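Local coordinates for protein Tetur07g02040 (Tetranychus urticae, PDB 6BDJ) that binds ferric iron and probably cleaves aromatic diol rings with molecular oxygen, as an intradiol ring-cleavage dioxygenase of a plant-feeding spider mite, at residues C34-P38 with D73-C77; I47-R53 with R117-Q123; A83-Q89 with I148-A154. One frame throughout, in Å; residues are numbered along the deposited sequence.

Interaction 1 of 3, residues C34-P38 with D73-C77; sequences CSLSP and DFNTC
Phe-74 packs against Leu-36, and Cys-77 is bonded to Cys-34, with a turn between these two points of the second segment. At its start, Asp-73 OD1 accepts from Asn-75 N at 2.7 Å, which closes an Asx turn, and the same oxygen also takes a bond from Asn-75 ND2. Next comes Phe-74, whose CG lies anti to the backbone N (chi1 168°), carrying the ring toward residues 34-38. There Leu-36 CB sits over one face, 3.9 Å from the centroid of the Phe-74 ring and 16° off its normal, a CH-pi contact in which the two side chains cross at about a right angle. Past Asn-75 and Thr-76, Cys-77 N bonds back to Asp-73 O at 2.6 Å. Cys-77 SG is joined to Cys-34 SG at 2.1 Å with chi3 of -92°, close to the relaxed value for a disulfide. Cys-34 SG also lies 3.6 Å from Phe-74 O. The bridge ties the first modelled residue to the turn that follows strand 64-73, away from the iron site. Ser-37 is hydrogen-bonded to Ala-225 and Phe-74 to Ile-226, so both segments are bonded to the C-terminal end of strand 218-226.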
# COMPACT_ATOMS: atom_id res chain seq x y z
N CYS A 34 6.65 1.07 -18.77
CA CYS A 34 5.32 1.22 -19.45
C CYS A 34 4.74 -0.14 -19.92
O CYS A 34 4.58 -0.44 -21.12
CB CYS A 34 5.37 2.28 -20.56
SG CYS A 34 3.75 2.91 -21.02
N SER A 35 4.45 -0.95 -18.93
CA SER A 35 3.55 -2.08 -19.08
C SER A 35 2.55 -2.00 -17.92
O SER A 35 2.89 -1.55 -16.81
CB SER A 35 4.30 -3.41 -19.08
OG SER A 35 5.06 -3.58 -17.90
N LEU A 36 1.32 -2.41 -18.22
CA LEU A 36 0.22 -2.29 -17.29
C LEU A 36 0.56 -2.97 -15.97
O LEU A 36 0.82 -4.17 -15.92
CB LEU A 36 -1.03 -2.89 -17.91
CG LEU A 36 -2.30 -2.88 -17.06
CD1 LEU A 36 -2.76 -1.45 -16.78
CD2 LEU A 36 -3.36 -3.72 -17.79
N SER A 37 0.59 -2.17 -14.90
CA SER A 37 0.83 -2.73 -13.57
C SER A 37 -0.27 -3.72 -13.21
O SER A 37 -1.40 -3.59 -13.66
CB SER A 37 0.95 -1.63 -12.54
OG SER A 37 2.19 -0.96 -12.71
N PRO A 38 0.08 -4.74 -12.43
CA PRO A 38 -0.94 -5.67 -12.03
C PRO A 38 -1.83 -5.08 -10.94
O PRO A 38 -1.40 -4.21 -10.19
CB PRO A 38 -0.13 -6.82 -11.45
CG PRO A 38 1.03 -6.11 -10.80
CD PRO A 38 1.39 -5.04 -11.80
N ASP A 73 -0.02 6.94 -17.47
CA ASP A 73 -1.11 6.33 -18.25
C ASP A 73 -0.49 5.23 -19.09
O ASP A 73 0.45 5.47 -19.84
CB ASP A 73 -1.84 7.37 -19.13
CG ASP A 73 -3.04 6.79 -19.91
OD1 ASP A 73 -3.08 5.58 -20.20
OD2 ASP A 73 -3.96 7.57 -20.26
N PHE A 74 -1.05 4.02 -18.95
CA PHE A 74 -0.66 2.82 -19.70
C PHE A 74 -0.64 3.04 -21.21
O PHE A 74 0.24 2.55 -21.91
CB PHE A 74 -1.65 1.71 -19.36
CG PHE A 74 -1.57 0.50 -20.24
CD1 PHE A 74 -0.36 -0.15 -20.46
CD2 PHE A 74 -2.72 -0.02 -20.82
CE1 PHE A 74 -0.28 -1.26 -21.27
CE2 PHE A 74 -2.67 -1.15 -21.61
CZ PHE A 74 -1.44 -1.78 -21.84
N ASN A 75 -1.65 3.76 -21.68
CA ASN A 75 -1.89 3.98 -23.10
C ASN A 75 -0.84 4.89 -23.73
O ASN A 75 -0.31 4.57 -24.79
CB ASN A 75 -3.31 4.56 -23.31
CG ASN A 75 -4.40 3.64 -22.76
OD1 ASN A 75 -4.71 2.58 -23.34
ND2 ASN A 75 -4.98 4.03 -21.64
N THR A 76 -0.53 6.00 -23.07
CA THR A 76 0.39 7.02 -23.57
C THR A 76 1.80 7.00 -22.95
O THR A 76 2.71 7.66 -23.45
CB THR A 76 -0.19 8.43 -23.34
OG1 THR A 76 -0.38 8.67 -21.94
CG2 THR A 76 -1.53 8.58 -24.05
N CYS A 77 1.96 6.30 -21.82
CA CYS A 77 3.18 6.35 -21.00
C CYS A 77 3.48 7.75 -20.36
O CYS A 77 4.50 7.92 -19.71
CB CYS A 77 4.41 5.80 -21.76
SG CYS A 77 4.17 4.18 -22.58

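Interaction 2 of 3, residues I47-R53 with R117-Q123; sequences IEEDIIR and RFLRGTQ
Ile-47 lays its CD1 over the centre of the Arg-120 guanidinium, 3.5 Å from Arg-120 CZ, and the same methyl reaches the rim of one face of the Arg-117 guanidinium. Arg-117 is bent at chi2 (-66°) and meets Glu-49 side-on. Arg-117 NE donates to Glu-49 OE1 at 2.9 Å and Arg-117 NH2 to Glu-49 OE2 at 3.3 Å, a salt bridge with both oxygens in the guanidinium plane. Ile-51 CD1 packs on Arg-117 CB at 3.7 Å. A leucine at Arg-117 would probably leave the Glu-49 carboxylate without this two-pronged partner and its charge less balanced. Arg-53 also grips side-on, but sends NE (3.1 Å) and NH2 (2.8 Å) to one atom, Arg-120 O. The backbones meet in a single bridge at Ile-52 and Thr-122: Thr-122 N donates to Ile-51 O at 2.9 Å, and Arg-53 N to Thr-122 O. Two waters bridge the segments, one between Ile-47 O and Arg-120 NH1, the other between Glu-49 O and Thr-122 OG1. Arg-120 NH2 bonds to Ser-97 O. The arrangement is an irregular segment bridged to edge strand 120-124, with Arg-120 bordering the ferric site of an intradiol dioxygenase, its side chain about 4 Å (nearest atoms) from that of the iron ligand Tyr-96.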
# COMPACT_ATOMS: atom_id res chain seq x y z
N ILE A 47 -10.88 2.05 3.84
CA ILE A 47 -11.79 3.03 4.43
C ILE A 47 -11.77 4.22 3.51
O ILE A 47 -10.76 4.90 3.35
CB ILE A 47 -11.39 3.45 5.85
CG1 ILE A 47 -11.47 2.26 6.80
CG2 ILE A 47 -12.34 4.53 6.38
CD1 ILE A 47 -10.99 2.55 8.23
N GLU A 48 -12.92 4.45 2.90
CA GLU A 48 -13.03 5.44 1.85
C GLU A 48 -13.26 6.82 2.46
O GLU A 48 -14.38 7.25 2.65
CB GLU A 48 -14.14 5.07 0.87
CG GLU A 48 -14.05 5.93 -0.37
CD GLU A 48 -14.98 5.51 -1.52
OE1 GLU A 48 -15.72 4.51 -1.41
OE2 GLU A 48 -14.92 6.22 -2.54
N GLU A 49 -12.16 7.47 2.79
CA GLU A 49 -12.15 8.79 3.42
C GLU A 49 -10.99 9.59 2.86
O GLU A 49 -9.90 9.07 2.72
CB GLU A 49 -11.99 8.68 4.94
CG GLU A 49 -13.26 8.23 5.69
CD GLU A 49 -13.00 7.95 7.17
OE1 GLU A 49 -11.84 8.11 7.61
OE2 GLU A 49 -13.94 7.52 7.89
N ASP A 50 -11.25 10.87 2.58
CA ASP A 50 -10.22 11.82 2.22
C ASP A 50 -9.49 12.21 3.52
O ASP A 50 -10.01 12.96 4.34
CB ASP A 50 -10.83 13.08 1.57
CG ASP A 50 -11.32 12.84 0.12
OD1 ASP A 50 -11.30 11.68 -0.36
OD2 ASP A 50 -11.74 13.81 -0.55
N ILE A 51 -8.29 11.65 3.67
CA ILE A 51 -7.36 12.02 4.70
C ILE A 51 -6.11 12.40 3.95
O ILE A 51 -5.18 11.60 3.79
CB ILE A 51 -7.12 10.89 5.68
CG1 ILE A 51 -8.46 10.43 6.26
CG2 ILE A 51 -6.22 11.38 6.82
CD1 ILE A 51 -8.37 9.15 7.09
N ILE A 52 -6.12 13.62 3.45
CA ILE A 52 -5.15 14.05 2.49
C ILE A 52 -3.97 14.63 3.21
O ILE A 52 -4.03 15.76 3.67
CB ILE A 52 -5.74 15.04 1.48
CG1 ILE A 52 -7.00 14.45 0.83
CG2 ILE A 52 -4.69 15.41 0.41
CD1 ILE A 52 -7.85 15.48 0.08
N ARG A 53 -2.91 13.84 3.29
CA ARG A 53 -1.70 14.20 4.03
C ARG A 53 -0.58 13.32 3.57
O ARG A 53 -0.81 12.16 3.15
CB ARG A 53 -1.89 13.93 5.53
CG ARG A 53 -2.07 12.46 5.85
CD ARG A 53 -2.47 12.23 7.27
NE ARG A 53 -2.99 10.88 7.52
CZ ARG A 53 -3.24 10.41 8.73
NH1 ARG A 53 -3.01 11.18 9.80
NH2 ARG A 53 -3.75 9.19 8.89
N ARG A 117 -7.25 6.28 12.38
CA ARG A 117 -6.92 6.29 11.00
C ARG A 117 -5.43 6.36 10.77
O ARG A 117 -4.99 6.75 9.68
CB ARG A 117 -7.62 7.45 10.31
CG ARG A 117 -9.16 7.40 10.41
CD ARG A 117 -9.71 6.21 9.63
NE ARG A 117 -11.17 6.24 9.69
CZ ARG A 117 -11.92 5.59 10.57
NH1 ARG A 117 -11.36 4.84 11.53
NH2 ARG A 117 -13.23 5.72 10.53
N PHE A 118 -4.64 5.94 11.74
CA PHE A 118 -3.22 5.87 11.53
C PHE A 118 -2.92 4.97 10.34
O PHE A 118 -3.67 4.02 10.03
CB PHE A 118 -2.46 5.38 12.78
CG PHE A 118 -2.86 4.00 13.28
CD1 PHE A 118 -2.51 2.84 12.60
CD2 PHE A 118 -3.56 3.86 14.47
CE1 PHE A 118 -2.89 1.59 13.07
CE2 PHE A 118 -3.93 2.61 14.96
CZ PHE A 118 -3.59 1.48 14.25
N LEU A 119 -1.80 5.29 9.71
CA LEU A 119 -1.28 4.57 8.58
C LEU A 119 -2.26 4.46 7.41
O LEU A 119 -2.28 3.46 6.67
CB LEU A 119 -0.75 3.20 9.05
CG LEU A 119 0.44 3.29 10.02
CD1 LEU A 119 0.83 1.93 10.57
CD2 LEU A 119 1.68 3.95 9.43
N ARG A 120 -3.03 5.53 7.23
CA ARG A 120 -3.88 5.70 6.09
C ARG A 120 -3.66 7.07 5.57
O ARG A 120 -3.57 8.03 6.36
CB ARG A 120 -5.33 5.54 6.51
CG ARG A 120 -5.66 4.15 7.03
CD ARG A 120 -7.11 4.08 7.46
NE ARG A 120 -7.33 2.71 7.92
CZ ARG A 120 -7.73 1.70 7.15
NH1 ARG A 120 -8.00 1.86 5.86
NH2 ARG A 120 -7.86 0.50 7.69
N GLY A 121 -3.57 7.21 4.26
CA GLY A 121 -3.62 8.57 3.71
C GLY A 121 -3.89 8.60 2.23
O GLY A 121 -3.81 7.56 1.57
N THR A 122 -4.16 9.81 1.75
CA THR A 122 -4.42 10.09 0.36
C THR A 122 -3.51 11.19 -0.09
O THR A 122 -3.29 12.15 0.65
CB THR A 122 -5.86 10.57 0.17
OG1 THR A 122 -6.75 9.65 0.80
CG2 THR A 122 -6.21 10.67 -1.31
N GLN A 123 -2.96 11.08 -1.30
CA GLN A 123 -2.28 12.21 -1.95
C GLN A 123 -2.68 12.30 -3.44
O GLN A 123 -2.97 11.29 -4.08
CB GLN A 123 -0.76 12.07 -1.82
CG GLN A 123 -0.23 12.24 -0.40
CD GLN A 123 -0.18 13.70 0.01
OE1 GLN A 123 -1.14 14.24 0.56
NE2 GLN A 123 0.89 14.35 -0.33
O HOH W 1 -8.32 3.91 3.95
O HOH W 2 -7.15 8.06 3.23

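Interaction 3 of 3, residues A83-Q89 with I148-A154; sequences AKVYIWQ and IHYRIHA. With FE (Fe (III) ion), chain C.
The Trp-88 indole and the His-149 imidazole form an offset stack, the five-membered ring 4.4 Å from the imidazole by centroids and their planes 10° apart. Arg-151 N comes to the indole edge. Trp-88 NE1 covers one face of the imidazole near its rim, and Trp-88 O lies at the imidazole edge, in plane. With CG anti to the carbonyl carbon (chi1 -64°), the His-149 ring brings His-149 NE2 to the ferric iron at 2.3 Å; water 3, Tyr-96 and His-147 are the iron's other ligands. The stack and the NE2-iron bond together probably restrict rotation of this imidazole. Further along the same sheet face, Tyr-86 CE1 sits over the centre of the His-153 ring, 3.6 Å from His-153 CE1, in an edge-to-face pair. Arg-151 NE donates to His-153 NE2 at 2.9 Å with an N-H...N angle of 167°; the bond lies in the plane of both guanidinium and imidazole and is likely to hold that ring's rotation, while Arg-151 NH1 pairs with Glu-42. The backbones are antiparallel, with hydrogen-bonded pairs Lys-84/His-153, Tyr-86/Arg-151 and Trp-88/His-149; Tyr-86 N to Arg-151 O is the straightest of their bonds at 2.8 Å. The other face holds Val-85 beside Ile-152, and Ile-87 CG2 on Tyr-150 CB at 3.9 Å. There Val-85 and Ile-152 pack on Leu-71 of strand 64-73. In the sheet, strand 84-88 lies between 120-124 and 148-154, and beyond 148-154 comes 157-166, where Ile-148 is backbone hydrogen-bonded to Ile-164.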
# COMPACT_ATOMS: atom_id res chain seq x y z
N ALA A 83 -4.77 12.42 -10.06
CA ALA A 83 -5.28 11.14 -9.56
C ALA A 83 -5.13 11.09 -8.03
O ALA A 83 -4.07 11.44 -7.49
CB ALA A 83 -4.52 9.97 -10.19
N LYS A 84 -6.18 10.67 -7.33
CA LYS A 84 -6.13 10.47 -5.88
C LYS A 84 -5.54 9.10 -5.61
O LYS A 84 -6.08 8.09 -6.07
CB LYS A 84 -7.53 10.56 -5.25
CG LYS A 84 -7.91 11.98 -4.85
CD LYS A 84 -9.42 12.16 -4.72
CE LYS A 84 -9.98 11.38 -3.55
NZ LYS A 84 -11.31 11.90 -3.14
N VAL A 85 -4.43 9.06 -4.87
CA VAL A 85 -3.83 7.79 -4.44
C VAL A 85 -4.07 7.60 -2.96
O VAL A 85 -3.65 8.45 -2.17
CB VAL A 85 -2.33 7.78 -4.65
CG1 VAL A 85 -1.73 6.44 -4.23
CG2 VAL A 85 -2.00 8.11 -6.10
N TYR A 86 -4.73 6.51 -2.61
CA TYR A 86 -4.86 6.08 -1.25
C TYR A 86 -3.89 4.97 -0.91
O TYR A 86 -3.74 4.04 -1.67
CB TYR A 86 -6.24 5.50 -1.01
CG TYR A 86 -7.42 6.40 -1.26
CD1 TYR A 86 -7.81 6.70 -2.56
CD2 TYR A 86 -8.17 6.93 -0.20
CE1 TYR A 86 -8.92 7.50 -2.81
CE2 TYR A 86 -9.28 7.74 -0.45
CZ TYR A 86 -9.65 8.01 -1.77
OH TYR A 86 -10.75 8.77 -2.08
N ILE A 87 -3.25 5.04 0.25
CA ILE A 87 -2.59 3.86 0.81
C ILE A 87 -3.11 3.56 2.19
O ILE A 87 -3.65 4.43 2.88
CB ILE A 87 -1.06 3.98 0.82
CG1 ILE A 87 -0.57 5.14 1.69
CG2 ILE A 87 -0.56 4.22 -0.61
CD1 ILE A 87 0.94 5.08 1.88
N TRP A 88 -3.01 2.29 2.55
CA TRP A 88 -3.28 1.84 3.89
C TRP A 88 -2.50 0.59 4.16
O TRP A 88 -2.19 -0.21 3.25
CB TRP A 88 -4.78 1.66 4.18
CG TRP A 88 -5.49 0.50 3.42
CD1 TRP A 88 -6.00 -0.67 3.94
CD2 TRP A 88 -5.84 0.49 2.04
NE1 TRP A 88 -6.62 -1.41 2.97
CE2 TRP A 88 -6.52 -0.74 1.78
CE3 TRP A 88 -5.61 1.36 0.98
CZ2 TRP A 88 -6.99 -1.09 0.51
CZ3 TRP A 88 -6.09 1.01 -0.29
CH2 TRP A 88 -6.76 -0.20 -0.51
N GLN A 89 -2.13 0.44 5.42
CA GLN A 89 -1.21 -0.63 5.82
C GLN A 89 -1.38 -0.91 7.32
O GLN A 89 -1.83 -0.06 8.08
CB GLN A 89 0.22 -0.21 5.51
CG GLN A 89 0.72 0.91 6.40
CD GLN A 89 2.12 1.37 6.08
OE1 GLN A 89 2.36 2.05 5.10
NE2 GLN A 89 3.06 1.04 6.96
N ILE A 148 1.82 -3.07 1.57
CA ILE A 148 1.04 -1.85 1.68
C ILE A 148 0.02 -1.87 0.57
O ILE A 148 0.37 -2.09 -0.61
CB ILE A 148 1.93 -0.61 1.51
CG1 ILE A 148 2.96 -0.52 2.65
CG2 ILE A 148 1.08 0.68 1.48
CD1 ILE A 148 4.05 0.54 2.47
N HIS A 149 -1.23 -1.61 0.92
CA HIS A 149 -2.26 -1.47 -0.08
C HIS A 149 -2.29 -0.11 -0.69
O HIS A 149 -1.91 0.87 -0.04
CB HIS A 149 -3.61 -1.64 0.52
CG HIS A 149 -3.87 -2.98 1.08
ND1 HIS A 149 -4.55 -3.96 0.37
CD2 HIS A 149 -3.60 -3.50 2.29
CE1 HIS A 149 -4.68 -5.02 1.13
NE2 HIS A 149 -4.11 -4.77 2.30
N TYR A 150 -2.86 -0.03 -1.90
CA TYR A 150 -3.07 1.24 -2.58
C TYR A 150 -4.26 1.14 -3.51
O TYR A 150 -4.55 0.07 -4.06
CB TYR A 150 -1.82 1.70 -3.33
CG TYR A 150 -1.55 0.97 -4.62
CD1 TYR A 150 -0.80 -0.20 -4.64
CD2 TYR A 150 -2.03 1.46 -5.82
CE1 TYR A 150 -0.56 -0.87 -5.83
CE2 TYR A 150 -1.80 0.79 -7.01
CZ TYR A 150 -1.07 -0.38 -7.01
OH TYR A 150 -0.85 -1.02 -8.22
N ARG A 151 -4.95 2.25 -3.67
CA ARG A 151 -6.10 2.35 -4.52
C ARG A 151 -6.10 3.72 -5.15
O ARG A 151 -5.83 4.71 -4.47
CB ARG A 151 -7.36 2.13 -3.69
CG ARG A 151 -8.65 2.57 -4.33
CD ARG A 151 -9.83 1.88 -3.63
NE ARG A 151 -11.07 2.57 -3.91
CZ ARG A 151 -12.31 2.14 -3.68
NH1 ARG A 151 -12.57 0.92 -3.20
NH2 ARG A 151 -13.33 2.95 -3.98
N ILE A 152 -6.37 3.78 -6.45
CA ILE A 152 -6.26 5.02 -7.23
C ILE A 152 -7.57 5.39 -7.88
O ILE A 152 -8.17 4.59 -8.60
CB ILE A 152 -5.20 4.91 -8.33
CG1 ILE A 152 -3.88 4.49 -7.68
CG2 ILE A 152 -5.04 6.24 -9.05
CD1 ILE A 152 -2.82 4.02 -8.65
N HIS A 153 -8.00 6.63 -7.65
CA HIS A 153 -9.17 7.17 -8.30
C HIS A 153 -8.70 8.18 -9.31
O HIS A 153 -7.86 9.02 -9.00
CB HIS A 153 -10.12 7.86 -7.33
CG HIS A 153 -10.67 6.96 -6.28
ND1 HIS A 153 -11.59 7.39 -5.35
CD2 HIS A 153 -10.45 5.64 -6.01
CE1 HIS A 153 -11.92 6.38 -4.56
NE2 HIS A 153 -11.23 5.32 -4.93
N ALA A 154 -9.23 8.07 -10.53
CA ALA A 154 -9.03 9.09 -11.58
C ALA A 154 -10.35 9.25 -12.28
O ALA A 154 -11.04 8.25 -12.50
CB ALA A 154 -7.97 8.67 -12.58
FE FE C . -3.74 -6.07 4.20
O HOH W 3 -5.88 -6.40 4.18

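In the fold
Interaction 3 is the buried centre: two neighbouring strands paired by backbone bonds, with an indole stacked on an iron-ligand imidazole. Interaction 2 is partly buried and joins the same sheet one strand further out, where a non-helical, non-strand segment meets strand 120-124 through arginine-carboxylate and arginine-carbonyl bonds and waters. The two are linked by Gln-123 O with Val-85 N, a probable hydrogen bond of 2.8 Å, and by the salt bridge of Asp-50 OD1 with Lys-84 NZ. Interaction 1 is a surface contact, its centre about 17 Å from that of interaction 3 and 25 Å from that of interaction 2, and relies on a disulfide and one leucine-phenylalanine contact; Pro-38 nevertheless packs near Tyr-150.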